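Local coordinates for protein intradiol ring-cleavage dioxygenase (Streptomyces sp. SirexAA-E, PDB 4ILV) that probably cleaves the aromatic ring of catechol-type compounds between its two hydroxyls with a bound ferric ion, in a secreted enzyme fused to a carbohydrate-binding module, at residues T36-E41 with L143-Y148; V82-Q88 with I131-A137; L123-T128 with R154-L160. All coordinates share one frame; numbering follows the deposited sequence.

Contact 1: T36-E41 with L143-Y148; sequences TPDQME and LTTQLY
Thr36 opens the contact by resting its CB and CG2 on the Leu143 CD2 methyl, the two side chains crossing at about a right angle, while its hydroxyl is hydrogen-bonded to the backbone N of Val183. At Pro37 the carbonyl takes over: Thr145 OG1 donates to Pro37 O over 2.7 Å. Thr145 holds its hydroxyl anti to the backbone N (chi1 -170°), which sets OG1 beside its own carbonyl carbon and facing Pro37 O. Asp38 touches with CB, 3.5 Å from Leu143 CD1, and its carboxylate leads off the strand.

Gln39 makes the largest contribution from the loop. Its backbone N gives a nearly straight bond to Thr144 O at 2.7 Å, and its extended side chain runs on to Tyr148, whose OH donates to Gln39 OE1 (2.7 Å) in the amide plane, on a lone pair. The other end of that amide, NE2, is held by Leu160 O, which fixes the amide's rotation. Met40 O accepts a weak bond from Gln146 NE2, whose amide is held more firmly at OE1 by Arg127 NH1, and a water donates to both Met40 O and Thr145 O. Finally, Glu41 CA packs 3.6 Å from Thr144 CG2, and its carboxylate forms a salt bridge with Lys134.

The loop 36-41 thus runs roughly at right angles over strand 143-148, an outermost strand of its antiparallel sheet, paired with strand 130-136; Thr36 also reaches Phe180 and Phe182 of strand 175-183.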
loop_
_atom_site.group_PDB
_atom_site.type_symbol
_atom_site.label_atom_id
_atom_site.label_comp_id
_atom_site.label_asym_id
_atom_site.label_seq_id
_atom_site.Cartn_x
_atom_site.Cartn_y
_atom_site.Cartn_z
ATOM N N THR A 36 -3.182 -11.285 -6.178
ATOM C CA THR A 36 -3.460 -10.445 -5.016
ATOM C C THR A 36 -4.960 -10.248 -4.788
ATOM O O THR A 36 -5.649 -9.724 -5.656
ATOM C CB THR A 36 -2.787 -9.077 -5.181
ATOM O OG1 THR A 36 -1.395 -9.270 -5.475
ATOM C CG2 THR A 36 -2.948 -8.228 -3.904
ATOM N N PRO A 37 -5.467 -10.697 -3.623
ATOM C CA PRO A 37 -6.896 -10.593 -3.311
ATOM C C PRO A 37 -7.342 -9.141 -3.234
ATOM O O PRO A 37 -6.553 -8.270 -2.862
ATOM C CB PRO A 37 -6.999 -11.238 -1.929
ATOM C CG PRO A 37 -5.816 -12.116 -1.823
ATOM C CD PRO A 37 -4.729 -11.436 -2.586
ATOM N N ASP A 38 -8.602 -8.880 -3.567
ATOM C CA ASP A 38 -9.128 -7.522 -3.474
ATOM C C ASP A 38 -9.817 -7.295 -2.130
ATOM O O ASP A 38 -10.212 -8.244 -1.458
ATOM C CB ASP A 38 -10.102 -7.232 -4.619
ATOM C CG ASP A 38 -11.285 -8.170 -4.633
ATOM O OD1 ASP A 38 -11.119 -9.342 -5.038
ATOM O OD2 ASP A 38 -12.383 -7.734 -4.235
ATOM N N GLN A 39 -9.944 -6.031 -1.740
ATOM C CA GLN A 39 -10.660 -5.664 -0.521
ATOM C C GLN A 39 -11.391 -4.348 -0.742
ATOM O O GLN A 39 -11.192 -3.677 -1.755
ATOM C CB GLN A 39 -9.711 -5.548 0.674
ATOM C CG GLN A 39 -9.113 -6.868 1.108
ATOM C CD GLN A 39 -8.711 -6.889 2.562
ATOM O OE1 GLN A 39 -8.273 -5.881 3.115
ATOM N NE2 GLN A 39 -8.864 -8.049 3.198
ATOM N N MET A 40 -12.243 -3.977 0.201
ATOM C CA MET A 40 -13.027 -2.762 0.033
ATOM C C MET A 40 -12.189 -1.478 0.026
ATOM O O MET A 40 -11.074 -1.417 0.565
ATOM C CB MET A 40 -14.166 -2.705 1.059
ATOM C CG MET A 40 -13.743 -2.830 2.510
ATOM S SD MET A 40 -15.188 -2.761 3.591
ATOM C CE MET A 40 -16.179 -4.090 2.910
ATOM N N GLU A 41 -12.734 -0.462 -0.629
ATOM C CA GLU A 41 -12.098 0.841 -0.752
ATOM C C GLU A 41 -12.082 1.609 0.572
ATOM O O GLU A 41 -11.068 2.190 0.946
ATOM C CB GLU A 41 -12.851 1.644 -1.813
ATOM C CG GLU A 41 -12.366 3.058 -2.056
ATOM C CD GLU A 41 -13.137 3.731 -3.182
ATOM O OE1 GLU A 41 -12.850 3.450 -4.365
ATOM O OE2 GLU A 41 -14.064 4.510 -2.880
ATOM N N LEU A 143 -7.791 -2.989 -9.480
ATOM C CA LEU A 143 -7.843 -3.812 -8.276
ATOM C C LEU A 143 -7.769 -2.920 -7.029
ATOM O O LEU A 143 -6.804 -2.174 -6.864
ATOM C CB LEU A 143 -6.681 -4.800 -8.247
ATOM C CG LEU A 143 -6.584 -5.591 -6.936
ATOM C CD1 LEU A 143 -7.595 -6.730 -6.963
ATOM C CD2 LEU A 143 -5.173 -6.111 -6.664
ATOM N N THR A 144 -8.776 -2.999 -6.159
ATOM C CA THR A 144 -8.749 -2.282 -4.881
ATOM C C THR A 144 -8.424 -3.247 -3.757
ATOM O O THR A 144 -9.064 -4.297 -3.626
ATOM C CB THR A 144 -10.105 -1.627 -4.574
ATOM O OG1 THR A 144 -10.409 -0.671 -5.595
ATOM C CG2 THR A 144 -10.085 -0.929 -3.198
ATOM N N THR A 145 -7.438 -2.902 -2.938
ATOM C CA THR A 145 -7.017 -3.825 -1.890
ATOM C C THR A 145 -6.303 -3.122 -0.747
ATOM O O THR A 145 -6.227 -1.896 -0.710
ATOM C CB THR A 145 -6.155 -4.986 -2.489
ATOM O OG1 THR A 145 -5.942 -5.998 -1.508
ATOM C CG2 THR A 145 -4.813 -4.487 -3.001
ATOM N N GLN A 146 -5.793 -3.900 0.200
ATOM C CA GLN A 146 -5.074 -3.339 1.337
ATOM C C GLN A 146 -3.829 -4.154 1.679
ATOM O O GLN A 146 -3.744 -5.339 1.348
ATOM C CB GLN A 146 -5.988 -3.309 2.563
ATOM C CG GLN A 146 -7.262 -2.538 2.348
ATOM C CD GLN A 146 -8.148 -2.530 3.573
ATOM O OE1 GLN A 146 -7.667 -2.638 4.706
ATOM N NE2 GLN A 146 -9.452 -2.392 3.355
ATOM N N LEU A 147 -2.877 -3.524 2.359
ATOM C CA LEU A 147 -1.708 -4.241 2.859
ATOM C C LEU A 147 -1.684 -4.252 4.380
ATOM O O LEU A 147 -1.969 -3.232 5.015
ATOM C CB LEU A 147 -0.425 -3.603 2.329
ATOM C CG LEU A 147 -0.368 -3.407 0.811
ATOM C CD1 LEU A 147 0.947 -2.753 0.415
ATOM C CD2 LEU A 147 -0.580 -4.725 0.049
ATOM N N TYR A 148 -1.326 -5.395 4.963
ATOM C CA TYR A 148 -1.313 -5.547 6.421
ATOM C C TYR A 148 0.094 -5.761 6.957
ATOM O O TYR A 148 1.024 -6.028 6.193
ATOM C CB TYR A 148 -2.225 -6.694 6.870
ATOM C CG TYR A 148 -3.681 -6.446 6.550
ATOM C CD1 TYR A 148 -4.437 -5.578 7.321
ATOM C CD2 TYR A 148 -4.296 -7.073 5.474
ATOM C CE1 TYR A 148 -5.767 -5.340 7.040
ATOM C CE2 TYR A 148 -5.631 -6.838 5.182
ATOM C CZ TYR A 148 -6.357 -5.961 5.974
ATOM O OH TYR A 148 -7.683 -5.709 5.711
HETATM O O HOH W 1 -8.609 -0.439 -0.025
#

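Contact 2: V82-Q88 with I131-A137; sequences VLLDFWQ and IHVKAQA. With FE (Fe (III) ion), chain C.
Strands 83-87 and 131-136 pair Leu83 with Gln136, Asp85 with Lys134 and Trp87 with His132 as antiparallel hydrogen-bonded pairs, central neighbours in one sheet of the beta-sandwich expected of an intradiol dioxygenase. Each pair exchanges two backbone bonds, six in all. Between them lie the non-hydrogen-bonded pairs Leu84 with Ala135 and Phe86 with Val133, where CA-H...O contacts such as Ala135 CA to Leu83 O (3.2 Å) fill in.

Apolar packing occupies the face of Leu84, Phe86, Val133 and Ala135. Val133 CG2, anti to its own backbone N, sits over a face of the Phe86 ring, offset toward the rim and 3.9 Å from the centroid. Leu84 CD2 meets Ala135 CB at 3.6 Å. This face is turned to the other sheet: Leu84 and Phe86 touch Phe114 of strand 113-119.

Aromatic stacking and an aliphatic edge contact occupy the face of Trp87, His132 and Lys134. The five-membered ring of Trp87 and the His132 imidazole form an offset stack, centroids 4.4 Å apart and planes only 8° from parallel. Lys134 CG lies at the indole's edge, 3.8 Å from Trp87 CZ3, and its ammonium goes on to Thr144 OG1 and makes a cation-pi contact with Phe45.

The stacked imidazole is also an iron ligand, together with Tyr95, Tyr124 and His130; His132 NE2 meets the iron at 2.3 Å.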
loop_
_atom_site.group_PDB
_atom_site.type_symbol
_atom_site.label_atom_id
_atom_site.label_comp_id
_atom_site.label_asym_id
_atom_site.label_seq_id
_atom_site.Cartn_x
_atom_site.Cartn_y
_atom_site.Cartn_z
ATOM N N VAL A 82 2.205 -0.100 -14.554
ATOM C CA VAL A 82 1.071 -0.327 -13.668
ATOM C C VAL A 82 0.893 0.870 -12.756
ATOM O O VAL A 82 1.856 1.323 -12.147
ATOM C CB VAL A 82 1.257 -1.580 -12.814
ATOM C CG1 VAL A 82 0.082 -1.745 -11.837
ATOM C CG2 VAL A 82 1.426 -2.812 -13.715
ATOM N N LEU A 83 -0.338 1.373 -12.664
ATOM C CA LEU A 83 -0.678 2.450 -11.730
ATOM C C LEU A 83 -0.889 1.897 -10.311
ATOM O O LEU A 83 -1.696 0.995 -10.101
ATOM C CB LEU A 83 -1.929 3.185 -12.227
ATOM C CG LEU A 83 -2.586 4.341 -11.453
ATOM C CD1 LEU A 83 -3.465 3.898 -10.287
ATOM C CD2 LEU A 83 -1.544 5.353 -11.003
ATOM N N LEU A 84 -0.136 2.426 -9.346
ATOM C CA LEU A 84 -0.341 2.118 -7.936
ATOM C C LEU A 84 -0.689 3.400 -7.166
ATOM O O LEU A 84 0.105 4.325 -7.120
ATOM C CB LEU A 84 0.912 1.486 -7.339
ATOM C CG LEU A 84 1.283 0.129 -7.952
ATOM C CD1 LEU A 84 2.672 -0.265 -7.512
ATOM C CD2 LEU A 84 0.271 -0.915 -7.504
ATOM N N ASP A 85 -1.870 3.433 -6.572
ATOM C CA ASP A 85 -2.387 4.625 -5.913
ATOM C C ASP A 85 -2.572 4.289 -4.442
ATOM O O ASP A 85 -3.474 3.535 -4.086
ATOM C CB ASP A 85 -3.715 5.013 -6.570
ATOM C CG ASP A 85 -4.274 6.359 -6.073
ATOM O OD1 ASP A 85 -3.533 7.135 -5.428
ATOM O OD2 ASP A 85 -5.464 6.644 -6.352
ATOM N N PHE A 86 -1.705 4.835 -3.593
ATOM C CA PHE A 86 -1.701 4.508 -2.168
ATOM C C PHE A 86 -2.399 5.588 -1.340
ATOM O O PHE A 86 -2.306 6.774 -1.649
ATOM C CB PHE A 86 -0.261 4.382 -1.662
ATOM C CG PHE A 86 0.492 3.174 -2.183
ATOM C CD1 PHE A 86 0.370 1.951 -1.549
ATOM C CD2 PHE A 86 1.356 3.281 -3.258
ATOM C CE1 PHE A 86 1.084 0.853 -1.983
ATOM C CE2 PHE A 86 2.081 2.184 -3.707
ATOM C CZ PHE A 86 1.944 0.970 -3.075
ATOM N N TRP A 87 -3.112 5.180 -0.297
ATOM C CA TRP A 87 -3.535 6.132 0.728
ATOM C C TRP A 87 -3.578 5.440 2.098
ATOM O O TRP A 87 -3.645 4.208 2.169
ATOM C CB TRP A 87 -4.859 6.831 0.360
ATOM C CG TRP A 87 -6.082 5.973 0.436
ATOM C CD1 TRP A 87 -7.041 5.997 1.417
ATOM C CD2 TRP A 87 -6.503 4.982 -0.511
ATOM N NE1 TRP A 87 -8.018 5.075 1.144
ATOM C CE2 TRP A 87 -7.717 4.440 -0.033
ATOM C CE3 TRP A 87 -5.960 4.485 -1.701
ATOM C CZ2 TRP A 87 -8.400 3.425 -0.706
ATOM C CZ3 TRP A 87 -6.643 3.474 -2.371
ATOM C CH2 TRP A 87 -7.850 2.958 -1.871
ATOM N N GLN A 88 -3.517 6.223 3.176
ATOM C CA GLN A 88 -3.355 5.656 4.516
ATOM C C GLN A 88 -3.558 6.708 5.583
ATOM O O GLN A 88 -3.534 7.903 5.294
ATOM C CB GLN A 88 -1.939 5.113 4.700
ATOM C CG GLN A 88 -0.878 6.234 4.726
ATOM C CD GLN A 88 0.494 5.755 5.138
ATOM O OE1 GLN A 88 1.261 5.242 4.320
ATOM N NE2 GLN A 88 0.820 5.922 6.414
ATOM N N ILE A 131 -2.383 -0.212 4.953
ATOM C CA ILE A 131 -2.202 0.803 3.926
ATOM C C ILE A 131 -3.119 0.456 2.758
ATOM O O ILE A 131 -3.140 -0.694 2.308
ATOM C CB ILE A 131 -0.746 0.816 3.429
ATOM C CG1 ILE A 131 0.179 1.346 4.523
ATOM C CG2 ILE A 131 -0.612 1.665 2.172
ATOM C CD1 ILE A 131 1.669 1.216 4.156
ATOM N N HIS A 132 -3.879 1.429 2.256
ATOM C CA HIS A 132 -4.767 1.155 1.134
ATOM C C HIS A 132 -4.037 1.288 -0.200
ATOM O O HIS A 132 -3.152 2.120 -0.339
ATOM C CB HIS A 132 -5.940 2.124 1.125
ATOM C CG HIS A 132 -6.893 1.952 2.264
ATOM N ND1 HIS A 132 -7.968 1.092 2.209
ATOM C CD2 HIS A 132 -6.957 2.561 3.475
ATOM C CE1 HIS A 132 -8.643 1.163 3.345
ATOM N NE2 HIS A 132 -8.042 2.036 4.133
ATOM N N VAL A 133 -4.429 0.487 -1.185
ATOM C CA VAL A 133 -3.841 0.599 -2.515
ATOM C C VAL A 133 -4.820 0.197 -3.623
ATOM O O VAL A 133 -5.570 -0.786 -3.502
ATOM C CB VAL A 133 -2.511 -0.209 -2.627
ATOM C CG1 VAL A 133 -2.753 -1.716 -2.393
ATOM C CG2 VAL A 133 -1.828 0.025 -3.993
ATOM N N LYS A 134 -4.828 0.982 -4.696
ATOM C CA LYS A 134 -5.503 0.588 -5.931
ATOM C C LYS A 134 -4.444 0.335 -7.002
ATOM O O LYS A 134 -3.579 1.180 -7.215
ATOM C CB LYS A 134 -6.456 1.682 -6.409
ATOM C CG LYS A 134 -7.728 1.779 -5.597
ATOM C CD LYS A 134 -8.539 2.981 -6.012
ATOM C CE LYS A 134 -9.807 3.080 -5.195
ATOM N NZ LYS A 134 -10.823 2.107 -5.681
ATOM N N ALA A 135 -4.521 -0.818 -7.670
ATOM C CA ALA A 135 -3.578 -1.181 -8.723
ATOM C C ALA A 135 -4.300 -1.324 -10.053
ATOM O O ALA A 135 -5.343 -1.975 -10.134
ATOM C CB ALA A 135 -2.859 -2.508 -8.378
ATOM N N GLN A 136 -3.751 -0.720 -11.102
ATOM C CA GLN A 136 -4.364 -0.844 -12.412
ATOM C C GLN A 136 -3.320 -1.002 -13.500
ATOM O O GLN A 136 -2.540 -0.086 -13.758
ATOM C CB GLN A 136 -5.258 0.362 -12.719
ATOM C CG GLN A 136 -6.077 0.209 -13.999
ATOM C CD GLN A 136 -6.954 1.411 -14.288
ATOM O OE1 GLN A 136 -6.643 2.534 -13.888
ATOM N NE2 GLN A 136 -8.065 1.181 -14.984
ATOM N N ALA A 137 -3.310 -2.179 -14.116
ATOM C CA ALA A 137 -2.496 -2.443 -15.288
ATOM C C ALA A 137 -3.127 -1.709 -16.471
ATOM O O ALA A 137 -4.348 -1.556 -16.522
ATOM C CB ALA A 137 -2.449 -3.942 -15.560
HETATM FE FE FE C . -8.537 2.572 6.271
#

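Contact 3: L123-T128 with R154-L160; sequences LYPGRT and RNTTDAL. With FE (Fe (III) ion), chain C; EDO (1,2-ethanediol), chain D.
Arg127 bends at chi2 (-117°) and chi3 (35°), a fold in the chain that turns its guanidinium back to Asp158, while Arg154 stays extended from CG to NE and reaches the carbonyls of the turn in the other loop. That turn is a type II beta turn from Tyr124 to Arg127, with Gly126 at positive phi, and its loop, 123-128, carries the iron ligand Tyr124 of this intradiol dioxygenase domain.

Arg154 NH2 serves two carbonyls of the turn, Tyr124 O at 2.9 Å and Arg127 O at 3.0 Å. Both oxygens lie near the guanidinium plane, yet the nitrogen stands above each carbonyl plane. Leu123 CD1 lies over one face of the same guanidinium, offset toward its rim.

Asp158 OD2 collects three donors. Arg127 comes side-on with NE and NH2, each 3.1 Å from Asp158 OD2, in a salt bridge with the guanidinium and carboxylate planes perpendicular; both nitrogens are on the syn side, and NE uses the syn lone pair. From the anti side Thr128 N adds a third bond to Asp158 OD2 at 2.9 Å. So many donors on one oxygen would be expected to stabilise the negative charge. Asp158 OD1 accepts from Leu160 N, closing an Asx turn, and Leu160 CD2 lies over the centre of one face of the Arg127 guanidinium.

Next door, Thr128 OG1 donates to Asn155 OD1 at 2.8 Å. Toward the metal, Tyr124 OH binds the iron, and Arg127 NH1 donates to O1 of the iron-bound ethanediol, probably a molecule of the crystallisation liquor, over 2.7 Å.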
loop_
_atom_site.group_PDB
_atom_site.type_symbol
_atom_site.label_atom_id
_atom_site.label_comp_id
_atom_site.label_asym_id
_atom_site.label_seq_id
_atom_site.Cartn_x
_atom_site.Cartn_y
_atom_site.Cartn_z
ATOM N N LEU A 123 -3.186 3.365 14.328
ATOM C CA LEU A 123 -4.458 2.677 14.517
ATOM C C LEU A 123 -5.625 3.653 14.715
ATOM O O LEU A 123 -5.463 4.726 15.320
ATOM C CB LEU A 123 -4.382 1.765 15.732
ATOM C CG LEU A 123 -3.452 0.563 15.674
ATOM C CD1 LEU A 123 -3.597 -0.202 16.983
ATOM C CD2 LEU A 123 -3.793 -0.314 14.487
ATOM N N TYR A 124 -6.802 3.240 14.249
ATOM C CA TYR A 124 -8.035 3.988 14.448
ATOM C C TYR A 124 -9.177 3.011 14.773
ATOM O O TYR A 124 -8.963 1.800 14.720
ATOM C CB TYR A 124 -8.315 4.900 13.242
ATOM C CG TYR A 124 -8.554 4.227 11.907
ATOM C CD1 TYR A 124 -9.822 3.773 11.550
ATOM C CD2 TYR A 124 -7.530 4.103 10.981
ATOM C CE1 TYR A 124 -10.055 3.188 10.321
ATOM C CE2 TYR A 124 -7.754 3.508 9.735
ATOM C CZ TYR A 124 -9.020 3.059 9.413
ATOM O OH TYR A 124 -9.262 2.474 8.190
ATOM N N PRO A 125 -10.373 3.520 15.168
ATOM C CA PRO A 125 -11.346 2.558 15.710
ATOM C C PRO A 125 -11.780 1.407 14.785
ATOM O O PRO A 125 -12.122 1.598 13.616
ATOM C CB PRO A 125 -12.541 3.443 16.090
ATOM C CG PRO A 125 -11.907 4.795 16.420
ATOM C CD PRO A 125 -10.808 4.918 15.384
ATOM N N GLY A 126 -11.747 0.201 15.343
ATOM C CA GLY A 126 -12.280 -0.972 14.688
ATOM C C GLY A 126 -11.376 -1.663 13.681
ATOM O O GLY A 126 -11.719 -2.735 13.200
ATOM N N ARG A 127 -10.230 -1.077 13.358
ATOM C CA ARG A 127 -9.401 -1.651 12.297
ATOM C C ARG A 127 -7.991 -1.956 12.762
ATOM O O ARG A 127 -7.394 -1.208 13.543
ATOM C CB ARG A 127 -9.335 -0.721 11.074
ATOM C CG ARG A 127 -10.677 -0.388 10.443
ATOM C CD ARG A 127 -10.808 -0.880 9.010
ATOM N NE ARG A 127 -10.115 -2.142 8.782
ATOM C CZ ARG A 127 -9.397 -2.402 7.694
ATOM N NH1 ARG A 127 -9.291 -1.485 6.735
ATOM N NH2 ARG A 127 -8.787 -3.578 7.563
ATOM N N THR A 128 -7.443 -3.044 12.235
ATOM C CA THR A 128 -6.026 -3.313 12.395
ATOM C C THR A 128 -5.239 -2.346 11.507
ATOM O O THR A 128 -5.823 -1.580 10.738
ATOM C CB THR A 128 -5.681 -4.760 12.038
ATOM O OG1 THR A 128 -4.351 -5.052 12.481
ATOM C CG2 THR A 128 -5.787 -4.977 10.536
ATOM N N ARG A 154 -4.260 -6.627 16.406
ATOM C CA ARG A 154 -5.570 -6.441 15.788
ATOM C C ARG A 154 -5.827 -7.312 14.559
ATOM O O ARG A 154 -6.943 -7.372 14.054
ATOM C CB ARG A 154 -5.835 -4.961 15.506
ATOM C CG ARG A 154 -6.117 -4.149 16.774
ATOM C CD ARG A 154 -6.389 -2.701 16.422
ATOM N NE ARG A 154 -6.806 -1.931 17.584
ATOM C CZ ARG A 154 -7.544 -0.831 17.518
ATOM N NH1 ARG A 154 -7.882 -0.204 18.636
ATOM N NH2 ARG A 154 -7.953 -0.365 16.339
ATOM N N ASN A 155 -4.801 -8.013 14.094
ATOM C CA ASN A 155 -4.999 -8.984 13.019
ATOM C C ASN A 155 -5.924 -10.117 13.468
ATOM O O ASN A 155 -6.570 -10.756 12.647
ATOM C CB ASN A 155 -3.662 -9.550 12.548
ATOM C CG ASN A 155 -2.824 -8.523 11.804
ATOM O OD1 ASN A 155 -3.288 -7.413 11.471
ATOM N ND2 ASN A 155 -1.579 -8.880 11.546
ATOM N N THR A 156 -5.997 -10.340 14.782
ATOM C CA THR A 156 -6.880 -11.360 15.326
ATOM C C THR A 156 -8.279 -10.821 15.604
ATOM O O THR A 156 -9.219 -11.592 15.765
ATOM C CB THR A 156 -6.319 -11.974 16.625
ATOM O OG1 THR A 156 -6.350 -10.996 17.668
ATOM C CG2 THR A 156 -4.888 -12.438 16.423
ATOM N N THR A 157 -8.426 -9.502 15.672
ATOM C CA THR A 157 -9.734 -8.925 15.986
ATOM C C THR A 157 -10.453 -8.387 14.750
ATOM O O THR A 157 -11.680 -8.318 14.720
ATOM C CB THR A 157 -9.635 -7.806 17.055
ATOM O OG1 THR A 157 -8.731 -6.790 16.610
ATOM C CG2 THR A 157 -9.132 -8.367 18.371
ATOM N N ASP A 158 -9.689 -8.013 13.730
ATOM C CA ASP A 158 -10.258 -7.374 12.549
ATOM C C ASP A 158 -10.645 -8.428 11.517
ATOM O O ASP A 158 -9.785 -9.044 10.888
ATOM C CB ASP A 158 -9.247 -6.383 11.963
ATOM C CG ASP A 158 -9.817 -5.540 10.826
ATOM O OD1 ASP A 158 -10.826 -5.929 10.204
ATOM O OD2 ASP A 158 -9.231 -4.479 10.540
ATOM N N ALA A 159 -11.951 -8.616 11.344
ATOM C CA ALA A 159 -12.493 -9.600 10.411
ATOM C C ALA A 159 -12.053 -9.360 8.969
ATOM O O ALA A 159 -12.070 -10.277 8.150
ATOM C CB ALA A 159 -14.010 -9.628 10.501
ATOM N N LEU A 160 -11.659 -8.130 8.655
ATOM C CA LEU A 160 -11.236 -7.803 7.298
ATOM C C LEU A 160 -9.827 -8.302 6.996
ATOM O O LEU A 160 -9.425 -8.374 5.841
ATOM C CB LEU A 160 -11.283 -6.293 7.077
ATOM C CG LEU A 160 -12.492 -5.693 6.363
ATOM C CD1 LEU A 160 -13.734 -5.786 7.232
ATOM C CD2 LEU A 160 -12.201 -4.247 5.987
HETATM FE FE FE C . -8.537 2.572 6.271
HETATM C C1 EDO D . -11.642 1.524 6.257
HETATM O O1 EDO D . -10.310 0.984 6.172
HETATM C C2 EDO D . -11.601 3.051 6.425
HETATM O O2 EDO D . -10.555 3.631 5.617
#

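Contacts 2 and 3 each supply an iron ligand, and contact 1 lies in the second shell, the Gln146 side chain about 6 Å from the iron. The ligand atoms His132 NE2 of contact 2 and Tyr124 OH of contact 3 are 4.3 Å apart, although the contact centres are about 21 Å from each other. Contact 1 bridges them. Its strand 143-148 pairs with strand 130-136, Leu143 N reaching Ala135 O at 2.7 Å, and Glu41 OE1 meets Lys134 NZ at 2.8 Å. Toward contact 3, Gln146 OE1 takes Arg127 NH1 at 2.8 Å, a second-shell link to the nitrogen that also donates to the ethanediol, which probably marks part of the substrate pocket.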